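Local coordinates for protein aspartate aminotransferase (Rhodobacter sphaeroides, PDB 3NRA) that probably catalyses the pyridoxal-phosphate-dependent transfer of an amino group from L-aspartate to 2-oxoglutarate, giving oxaloacetate and L-glutamate, at residues B[266-269]-B[270-273]; B[311-314]-B[315-318]; B[292-295]-B[296-299]; B[232-235]-B[236-239]. All coordinates share one frame; numbering follows the deposited sequence. Where two conformers were deposited one is given.

Interaction 1: residues B[266-269]-B[270-273]; sequences FGSR and AIIA
Ser268 and Ile271 meet at an N-cap, where strand 263-267 hands over to helix 269-282. OG of Ser268 accepts a weak capping bond from Ile271 N (3.4 Å), straight at 165° but long. The serine torsion sets OG anti to the backbone N (chi1 176°), beside the carbonyl carbon, where it meets that amide. Ile271 lies alongside the serine, its CG1 3.7 Å from Ser268 OG and its CD1 3.9 Å from Ser268 CB, and it also packs on Thr122 and Val246. A glycine in place of Ile271 would probably open a gap beside Ser268 CB and leave Thr122 and Val246 without this neighbour.

The first regular helical bond is firmer, Ile272 N reaching Ser268 O at 2.8 Å, and Ala273 N repeats it on Arg269 O at 2.9 Å. Ile272 CD1 reaches back to the strand, 3.8 Å from Phe266 CA. The backbone angles of Gly267 (phi 130°) by themselves call for glycine, because a CB would jam against the carbonyl O of Phe266. In the second shell, one conformer of Arg269 forms a salt bridge with the Glu243 carboxylate, and the capping Ser268 OG hydrogen-bonds to the backbone O of Glu243.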
loop_
_atom_site.group_PDB
_atom_site.type_symbol
_atom_site.label_atom_id
_atom_site.label_comp_id
_atom_site.label_asym_id
_atom_site.label_seq_id
_atom_site.Cartn_x
_atom_site.Cartn_y
_atom_site.Cartn_z
ATOM N N PHE B 266 15.180 -3.907 5.170
ATOM C CA PHE B 266 16.391 -4.635 4.835
ATOM C C PHE B 266 16.870 -5.504 5.943
ATOM O O PHE B 266 16.605 -5.240 7.127
ATOM C CB PHE B 266 17.530 -3.666 4.380
ATOM C CG PHE B 266 17.757 -2.471 5.309
ATOM C CD1 PHE B 266 16.967 -1.311 5.194
ATOM C CD2 PHE B 266 18.810 -2.467 6.205
ATOM C CE1 PHE B 266 17.213 -0.203 5.987
ATOM C CE2 PHE B 266 19.046 -1.377 7.017
ATOM C CZ PHE B 266 18.260 -0.227 6.900
ATOM N N GLY B 267 17.572 -6.553 5.555
ATOM C CA GLY B 267 17.972 -7.586 6.474
ATOM C C GLY B 267 17.625 -8.946 5.934
ATOM O O GLY B 267 17.952 -9.260 4.788
ATOM N N SER B 268 16.962 -9.760 6.776
ATOM C CA SER B 268 16.821 -11.190 6.542
ATOM C C SER B 268 16.327 -11.532 5.138
ATOM O O SER B 268 15.244 -11.086 4.740
ATOM C CB SER B 268 15.831 -11.773 7.539
ATOM O OG SER B 268 15.628 -13.144 7.261
ATOM N N ARG B 269 17.087 -12.360 4.423
ATOM C CA ARG B 269 16.689 -12.701 3.087
ATOM C C ARG B 269 15.382 -13.527 3.044
ATOM O O ARG B 269 14.542 -13.269 2.185
ATOM C CB ARG B 269 17.833 -13.367 2.326
ATOM C CG ARG B 269 18.928 -12.357 1.953
ATOM C CD ARG B 269 20.089 -13.004 1.289
ATOM N NE ARG B 269 20.996 -13.564 2.260
ATOM C CZ ARG B 269 21.955 -12.875 2.862
ATOM N NH1 ARG B 269 22.121 -11.581 2.591
ATOM N NH2 ARG B 269 22.736 -13.476 3.742
ATOM N N ALA B 270 15.210 -14.481 3.968
ATOM C CA ALA B 270 13.994 -15.269 4.020
ATOM C C ALA B 270 12.775 -14.361 4.279
ATOM O O ALA B 270 11.763 -14.488 3.622
ATOM C CB ALA B 270 14.096 -16.380 5.110
ATOM N N ILE B 271 12.900 -13.416 5.198
ATOM C CA ILE B 271 11.764 -12.589 5.547
ATOM C C ILE B 271 11.472 -11.550 4.441
ATOM O O ILE B 271 10.322 -11.336 4.080
ATOM C CB ILE B 271 11.948 -11.886 6.911
ATOM C CG1 ILE B 271 12.067 -12.939 8.047
ATOM C CG2 ILE B 271 10.775 -10.943 7.156
ATOM C CD1 ILE B 271 12.501 -12.353 9.412
ATOM N N ILE B 272 12.524 -10.936 3.917
ATOM C CA ILE B 272 12.406 -9.993 2.809
ATOM C C ILE B 272 11.781 -10.679 1.572
ATOM O O ILE B 272 10.912 -10.117 0.948
ATOM C CB ILE B 272 13.781 -9.375 2.453
ATOM C CG1 ILE B 272 14.244 -8.420 3.575
ATOM C CG2 ILE B 272 13.730 -8.660 1.092
ATOM C CD1 ILE B 272 13.753 -7.062 3.447
ATOM N N ALA B 273 12.194 -11.911 1.271
ATOM C CA ALA B 273 11.581 -12.661 0.146
ATOM C C ALA B 273 10.048 -12.868 0.355
ATOM O O ALA B 273 9.263 -12.698 -0.567
ATOM C CB ALA B 273 12.308 -14.044 -0.084
HETATM O O HOH W 1 17.491 -15.556 5.582
#

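Interaction 2: residues B[311-314]-B[315-318]; sequences RHQA and IRDE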
loop_
_atom_site.group_PDB
_atom_site.type_symbol
_atom_site.label_atom_id
_atom_site.label_comp_id
_atom_site.label_asym_id
_atom_site.label_seq_id
_atom_site.Cartn_x
_atom_site.Cartn_y
_atom_site.Cartn_z
ATOM N N ARG B 311 17.669 23.075 13.566
ATOM C CA ARG B 311 16.409 23.828 13.656
ATOM C C ARG B 311 15.397 23.087 14.539
ATOM O O ARG B 311 14.711 23.709 15.367
ATOM C CB ARG B 311 15.818 24.078 12.285
ATOM C CG ARG B 311 16.591 25.087 11.429
ATOM C CD ARG B 311 15.808 25.452 10.164
ATOM N NE ARG B 311 16.673 26.005 9.128
ATOM C CZ ARG B 311 17.446 25.289 8.286
ATOM N NH1 ARG B 311 17.470 23.940 8.322
ATOM N NH2 ARG B 311 18.198 25.924 7.379
ATOM N N HIS B 312 15.344 21.750 14.403
ATOM C CA HIS B 312 14.467 20.942 15.233
ATOM C C HIS B 312 14.882 20.910 16.698
ATOM O O HIS B 312 14.044 20.824 17.570
ATOM C CB HIS B 312 14.386 19.517 14.701
ATOM C CG HIS B 312 13.493 19.373 13.525
ATOM N ND1 HIS B 312 13.888 19.693 12.256
ATOM C CD2 HIS B 312 12.225 18.913 13.420
ATOM C CE1 HIS B 312 12.901 19.442 11.415
ATOM N NE2 HIS B 312 11.883 18.969 12.097
ATOM N N GLN B 313 16.186 20.984 16.948
ATOM C CA GLN B 313 16.719 20.940 18.307
ATOM C C GLN B 313 16.392 22.241 19.039
ATOM O O GLN B 313 16.120 22.229 20.226
ATOM C CB GLN B 313 18.243 20.719 18.278
ATOM C CG GLN B 313 18.831 20.166 19.580
ATOM C CD GLN B 313 20.261 19.632 19.430
ATOM O OE1 GLN B 313 20.603 18.942 18.448
ATOM N NE2 GLN B 313 21.088 19.914 20.417
ATOM N N ALA B 314 16.378 23.351 18.315
ATOM C CA ALA B 314 15.963 24.637 18.897
ATOM C C ALA B 314 14.487 24.604 19.295
ATOM O O ALA B 314 14.119 25.071 20.382
ATOM C CB ALA B 314 16.251 25.794 17.931
ATOM N N ILE B 315 13.655 23.992 18.453
ATOM C CA ILE B 315 12.233 23.827 18.758
ATOM C C ILE B 315 12.043 22.868 19.940
ATOM O O ILE B 315 11.332 23.192 20.906
ATOM C CB ILE B 315 11.444 23.275 17.560
ATOM C CG1 ILE B 315 11.446 24.277 16.395
ATOM C CG2 ILE B 315 10.010 22.974 17.975
ATOM C CD1 ILE B 315 10.907 23.699 15.128
ATOM N N ARG B 316 12.685 21.700 19.855
ATOM C CA ARG B 316 12.715 20.749 20.968
ATOM C C ARG B 316 12.984 21.442 22.302
ATOM O O ARG B 316 12.216 21.270 23.265
ATOM C CB ARG B 316 13.784 19.688 20.734
ATOM C CG ARG B 316 13.833 18.583 21.798
ATOM C CD ARG B 316 15.167 17.831 21.763
ATOM N NE ARG B 316 16.271 18.637 22.279
ATOM C CZ ARG B 316 17.512 18.180 22.500
ATOM N NH1 ARG B 316 17.832 16.900 22.281
ATOM N NH2 ARG B 316 18.440 19.006 22.976
ATOM N N ASP B 317 14.043 22.242 22.358
ATOM C CA ASP B 317 14.497 22.832 23.630
ATOM C C ASP B 317 13.547 23.892 24.182
ATOM O O ASP B 317 13.354 23.983 25.398
ATOM C CB ASP B 317 15.899 23.450 23.474
ATOM C CG ASP B 317 16.999 22.402 23.279
ATOM O OD1 ASP B 317 16.733 21.200 23.457
ATOM O OD2 ASP B 317 18.132 22.804 22.937
ATOM N N GLU B 318 13.009 24.740 23.314
ATOM C CA GLU B 318 12.068 25.764 23.774
ATOM C C GLU B 318 10.734 25.140 24.158
ATOM O O GLU B 318 10.146 25.539 25.118
ATOM C CB GLU B 318 11.868 26.894 22.755
ATOM C CG GLU B 318 11.221 28.164 23.409
ATOM C CD GLU B 318 11.109 29.368 22.458
ATOM O OE1 GLU B 318 11.286 29.196 21.229
ATOM O OE2 GLU B 318 10.842 30.484 22.950
HETATM O O HOH W 2 20.215 21.389 22.872
#
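Gln313 and Arg316, one turn apart on helix 304-324, run side by side and point the same way. The close part of the contact is aliphatic carbon against a flat cation: CG of Gln313 sits over one face of the guanidinium, toward its rim, 3.6 Å from Arg316 NH2, with the amide and guanidinium planes 44° apart. Both side chains start with CG anti to the backbone N (chi1 -159° and -176°), which sends them off the helix together. The same guanidinium grips Asp317 side-on: Arg316 NE (2.9 Å) and Arg316 NH2 (2.8 Å) both end on Asp317 OD1, in a salt bridge whose oxygen lies near the guanidinium plane. Beneath these groups run the i to i+4 bonds, from 2.8 Å for Arg316 N to His312 O up to 3.3 Å for Ile315 N to Arg311 O. On the buried flank Ile315 lays CG1 3.5 Å from Arg311 O, and His312 NE2 hydrogen-bonds with Ser385 OG.

The remaining guanidinium nitrogen, NH1, bonds to Pro334 O, and Gln313 OE1 bonds to Ala227 N, so both polar ends also tie the helix to loops. A leucine in place of Arg316 would probably leave the Asp317 carboxylate without its positive mate and Pro334 O without this donor. The solvent side is looser. There Asp317 is exposed, and a single water joins its carboxylate to the amide: it donates to Asp317 OD2 and accepts from Gln313 NE2 at 3.0 Å.

Interaction 3: residues B[292-295]-B[296-299]; sequences AVLR and GWFD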
loop_
_atom_site.group_PDB
_atom_site.type_symbol
_atom_site.label_atom_id
_atom_site.label_comp_id
_atom_site.label_asym_id
_atom_site.label_seq_id
_atom_site.Cartn_x
_atom_site.Cartn_y
_atom_site.Cartn_z
ATOM N N ALA B 292 11.886 7.211 -7.753
ATOM C CA ALA B 292 12.926 8.067 -8.258
ATOM C C ALA B 292 13.466 9.077 -7.250
ATOM O O ALA B 292 14.625 9.443 -7.361
ATOM C CB ALA B 292 12.428 8.844 -9.579
ATOM N N VAL B 293 12.639 9.560 -6.292
ATOM C CA VAL B 293 13.140 10.561 -5.325
ATOM C C VAL B 293 14.203 9.970 -4.384
ATOM O O VAL B 293 15.041 10.713 -3.855
ATOM C CB VAL B 293 12.023 11.233 -4.475
ATOM C CG1 VAL B 293 10.918 11.822 -5.387
ATOM C CG2 VAL B 293 11.456 10.253 -3.444
ATOM N N LEU B 294 14.194 8.644 -4.223
ATOM C CA LEU B 294 15.173 7.953 -3.389
ATOM C C LEU B 294 16.578 7.989 -3.943
ATOM O O LEU B 294 17.521 7.723 -3.205
ATOM C CB LEU B 294 14.764 6.476 -3.170
ATOM C CG LEU B 294 13.444 6.264 -2.416
ATOM C CD1 LEU B 294 13.042 4.802 -2.439
ATOM C CD2 LEU B 294 13.572 6.774 -0.974
ATOM N N ARG B 295 16.741 8.338 -5.231
ATOM C CA ARG B 295 18.088 8.551 -5.793
ATOM C C ARG B 295 18.872 9.657 -5.042
ATOM O O ARG B 295 20.127 9.636 -5.006
ATOM C CB ARG B 295 18.004 8.866 -7.289
ATOM C CG ARG B 295 17.434 7.719 -8.131
ATOM C CD ARG B 295 17.662 7.941 -9.661
ATOM N NE ARG B 295 17.273 6.747 -10.434
ATOM C CZ ARG B 295 16.088 6.560 -11.038
ATOM N NH1 ARG B 295 15.132 7.504 -11.027
ATOM N NH2 ARG B 295 15.853 5.404 -11.667
ATOM N N GLY B 296 18.127 10.592 -4.423
ATOM C CA GLY B 296 18.712 11.669 -3.616
ATOM C C GLY B 296 18.872 11.365 -2.115
ATOM O O GLY B 296 19.441 12.177 -1.388
ATOM N N TRP B 297 18.337 10.224 -1.654
ATOM C CA TRP B 297 18.262 9.929 -0.239
ATOM C C TRP B 297 19.642 9.546 0.282
ATOM O O TRP B 297 20.322 8.667 -0.301
ATOM C CB TRP B 297 17.259 8.789 0.030
ATOM C CG TRP B 297 16.936 8.567 1.506
ATOM C CD1 TRP B 297 16.928 9.509 2.500
ATOM C CD2 TRP B 297 16.502 7.334 2.124
ATOM N NE1 TRP B 297 16.561 8.926 3.707
ATOM C CE2 TRP B 297 16.299 7.601 3.501
ATOM C CE3 TRP B 297 16.304 6.039 1.657
ATOM C CZ2 TRP B 297 15.901 6.621 4.398
ATOM C CZ3 TRP B 297 15.926 5.053 2.554
ATOM C CH2 TRP B 297 15.723 5.346 3.899
ATOM N N PHE B 298 20.064 10.234 1.350
ATOM C CA PHE B 298 21.436 10.148 1.913
ATOM C C PHE B 298 22.504 10.780 1.015
ATOM O O PHE B 298 23.691 10.598 1.249
ATOM C CB PHE B 298 21.816 8.693 2.274
ATOM C CG PHE B 298 21.191 8.205 3.526
ATOM C CD1 PHE B 298 21.705 8.582 4.761
ATOM C CD2 PHE B 298 20.089 7.375 3.493
ATOM C CE1 PHE B 298 21.133 8.141 5.927
ATOM C CE2 PHE B 298 19.520 6.925 4.655
ATOM C CZ PHE B 298 20.036 7.309 5.877
ATOM N N ASP B 299 22.089 11.555 0.018
ATOM C CA ASP B 299 23.030 12.259 -0.823
ATOM C C ASP B 299 22.590 13.718 -0.972
ATOM O O ASP B 299 22.786 14.339 -2.022
ATOM C CB ASP B 299 23.127 11.567 -2.188
ATOM C CG ASP B 299 24.255 12.124 -3.064
ATOM O OD1 ASP B 299 25.335 12.429 -2.538
ATOM O OD2 ASP B 299 24.028 12.287 -4.278
HETATM O O HOH W 3 22.750 10.415 -5.868
#
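Leu294 and Trp297 pair across a short 3-10 turn that leads straight into a type II beta turn from Gly296 to Asp299. Backbone bonds supply the frame. Gly296 N donates to Val293 O and Trp297 N to Leu294 O, each at 3.1 Å, the second from 70° out of the carbonyl plane and so not on a lone pair. Asp299 N then bonds back to Gly296 O at 3.1 Å and closes the beta turn. Phe298 occupies its third position with phi 70°, the left-handed backbone that a type II turn requires there.

The apolar contact is a single touch: Leu294 CD2 approaches Trp297 CE3 obliquely at 3.9 Å. Trp297 holds CG anti to its own N (chi1 -170°), which lets the indole run side by side with the leucine. Within the turn, Phe298 CE2 lies over one face of the indole, offset toward its rim. Leu294 also packs on Ile83 of helix 81-95 and on Pro251.

Among the polar links, Trp297 NE1 bonds to Glu255, Arg295 NH1 to Gln72 OE1, and Arg90 NH1 meets the carbonyl oxygens of both Arg295 and Trp297. A water bridges the two segments, donating to Arg295 O at 2.9 Å and to Asp299 OD2 at 2.8 Å.

Interaction 4: residues B[232-235]-B[236-239]; sequences THLR and AEAA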
loop_
_atom_site.group_PDB
_atom_site.type_symbol
_atom_site.label_atom_id
_atom_site.label_comp_id
_atom_site.label_asym_id
_atom_site.label_seq_id
_atom_site.Cartn_x
_atom_site.Cartn_y
_atom_site.Cartn_z
ATOM N N THR B 232 22.431 3.415 18.524
ATOM C CA THR B 232 23.004 2.102 18.279
ATOM C C THR B 232 22.043 1.268 17.404
ATOM O O THR B 232 20.848 1.116 17.727
ATOM C CB THR B 232 23.254 1.382 19.600
ATOM O OG1 THR B 232 23.892 2.280 20.500
ATOM C CG2 THR B 232 24.132 0.152 19.407
ATOM N N HIS B 233 22.581 0.715 16.316
ATOM C CA HIS B 233 21.801 -0.053 15.360
ATOM C C HIS B 233 21.834 -1.523 15.715
ATOM O O HIS B 233 22.870 -2.171 15.596
ATOM C CB HIS B 233 22.362 0.148 13.957
ATOM C CG HIS B 233 22.295 1.555 13.479
ATOM N ND1 HIS B 233 21.231 2.037 12.747
ATOM C CD2 HIS B 233 23.177 2.579 13.587
ATOM C CE1 HIS B 233 21.436 3.313 12.463
ATOM N NE2 HIS B 233 22.615 3.667 12.951
ATOM N N LEU B 234 20.675 -2.058 16.103
ATOM C CA LEU B 234 20.541 -3.494 16.458
ATOM C C LEU B 234 21.170 -4.410 15.425
ATOM O O LEU B 234 21.825 -5.368 15.776
ATOM C CB LEU B 234 19.059 -3.874 16.634
ATOM C CG LEU B 234 18.810 -5.291 17.179
ATOM C CD1 LEU B 234 19.407 -5.418 18.563
ATOM C CD2 LEU B 234 17.309 -5.626 17.203
ATOM N N ARG B 235 20.973 -4.092 14.141
ATOM C CA ARG B 235 21.429 -4.971 13.029
ATOM C C ARG B 235 22.936 -5.105 12.889
ATOM O O ARG B 235 23.396 -5.991 12.189
ATOM C CB ARG B 235 20.844 -4.484 11.677
ATOM C CG ARG B 235 21.524 -3.249 11.079
ATOM C CD ARG B 235 20.742 -2.757 9.836
ATOM N NE ARG B 235 20.673 -3.824 8.847
ATOM C CZ ARG B 235 21.590 -4.086 7.924
ATOM N NH1 ARG B 235 22.631 -3.264 7.716
ATOM N NH2 ARG B 235 21.448 -5.178 7.160
ATOM N N ALA B 236 23.682 -4.179 13.496
ATOM C CA ALA B 236 25.131 -4.223 13.541
ATOM C C ALA B 236 25.689 -4.902 14.800
ATOM O O ALA B 236 26.895 -5.099 14.894
ATOM C CB ALA B 236 25.715 -2.787 13.408
ATOM N N GLU B 237 24.835 -5.279 15.755
ATOM C CA GLU B 237 25.330 -5.995 16.998
ATOM C C GLU B 237 25.983 -7.349 16.698
ATOM O O GLU B 237 25.429 -8.163 15.995
ATOM C CB GLU B 237 24.188 -6.202 17.996
ATOM C CG GLU B 237 23.736 -4.964 18.676
ATOM C CD GLU B 237 24.787 -4.354 19.591
ATOM O OE1 GLU B 237 25.539 -5.113 20.266
ATOM O OE2 GLU B 237 24.880 -3.114 19.613
ATOM N N ALA B 238 27.172 -7.577 17.241
ATOM C CA ALA B 238 27.885 -8.877 17.055
ATOM C C ALA B 238 27.061 -10.111 17.562
ATOM O O ALA B 238 27.165 -11.213 16.995
ATOM C CB ALA B 238 29.273 -8.829 17.750
ATOM N N ALA B 239 26.233 -9.896 18.595
ATOM C CA ALA B 239 25.429 -10.971 19.209
ATOM C C ALA B 239 24.276 -11.444 18.339
ATOM O O ALA B 239 23.790 -12.565 18.496
ATOM C CB ALA B 239 24.887 -10.501 20.574
HETATM O O HOH W 4 25.124 -1.744 17.157
HETATM O O HOH W 5 25.155 -8.029 12.612
#
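The carboxylate of Glu237 meets Thr232 through one oxygen, OE2 lying 3.4 Å from Thr232 CG2, and the two side chains cross at about a right angle. The imidazole of His233 makes edge-to-face pairs with Tyr231 and Phe94, while its ND1 bonds to Gln219. The guanidinium of Arg235 gives NH2 to Pro98 O and NH1 to Thr95 OG1.

What holds the segment round is a 3-10 turn. Ala236 N donates to His233 O and Glu237 N to Leu234 O, both at 3.0 Å and both from well above the carbonyl plane, 48° and 57° out of it. The backbone of the turn places Glu237 CB 3.3 Å from Leu234 O. Beyond it the glutamate chain bends at chi2 (-66°), which folds the carboxylate back toward Thr232. One water bridges His233 O and Glu237 OE2, donating to each at 2.8 Å, so the carboxylate is tied to the backbone of the turn as well as touching the threonine methyl.

The turn lies in the connection between strands 214-218 and 245-249. Thr232 and Glu237 rest on helix 198-211, both at Ile201 and Glu237 also at Ala205, whereas Arg235 reaches strand 245-249 at Val245 and Thr247.

Along the chain the order is interaction 4, interaction 1, interaction 3, interaction 2. Interactions 4 and 1 belong to the seven-stranded sheet region: 232-239 leads toward strand 245-249, and strand 263-267, its antiparallel neighbour, runs into 266-273. Their centres lie about 16 Å apart and they touch, Phe266 CE2 standing 3.5 Å from Arg235 NE. In sequence they flank the segment with Lys253, which carries the pyridoxal phosphate, so both border the connection that bears the cofactor. Interaction 3, before helix 304-324, is about 22 Å from interaction 1, centre to centre. Interaction 2, on that helix, lies about 37 Å from interaction 1 between centres, across the chain's centre, and packs on helix 388-404.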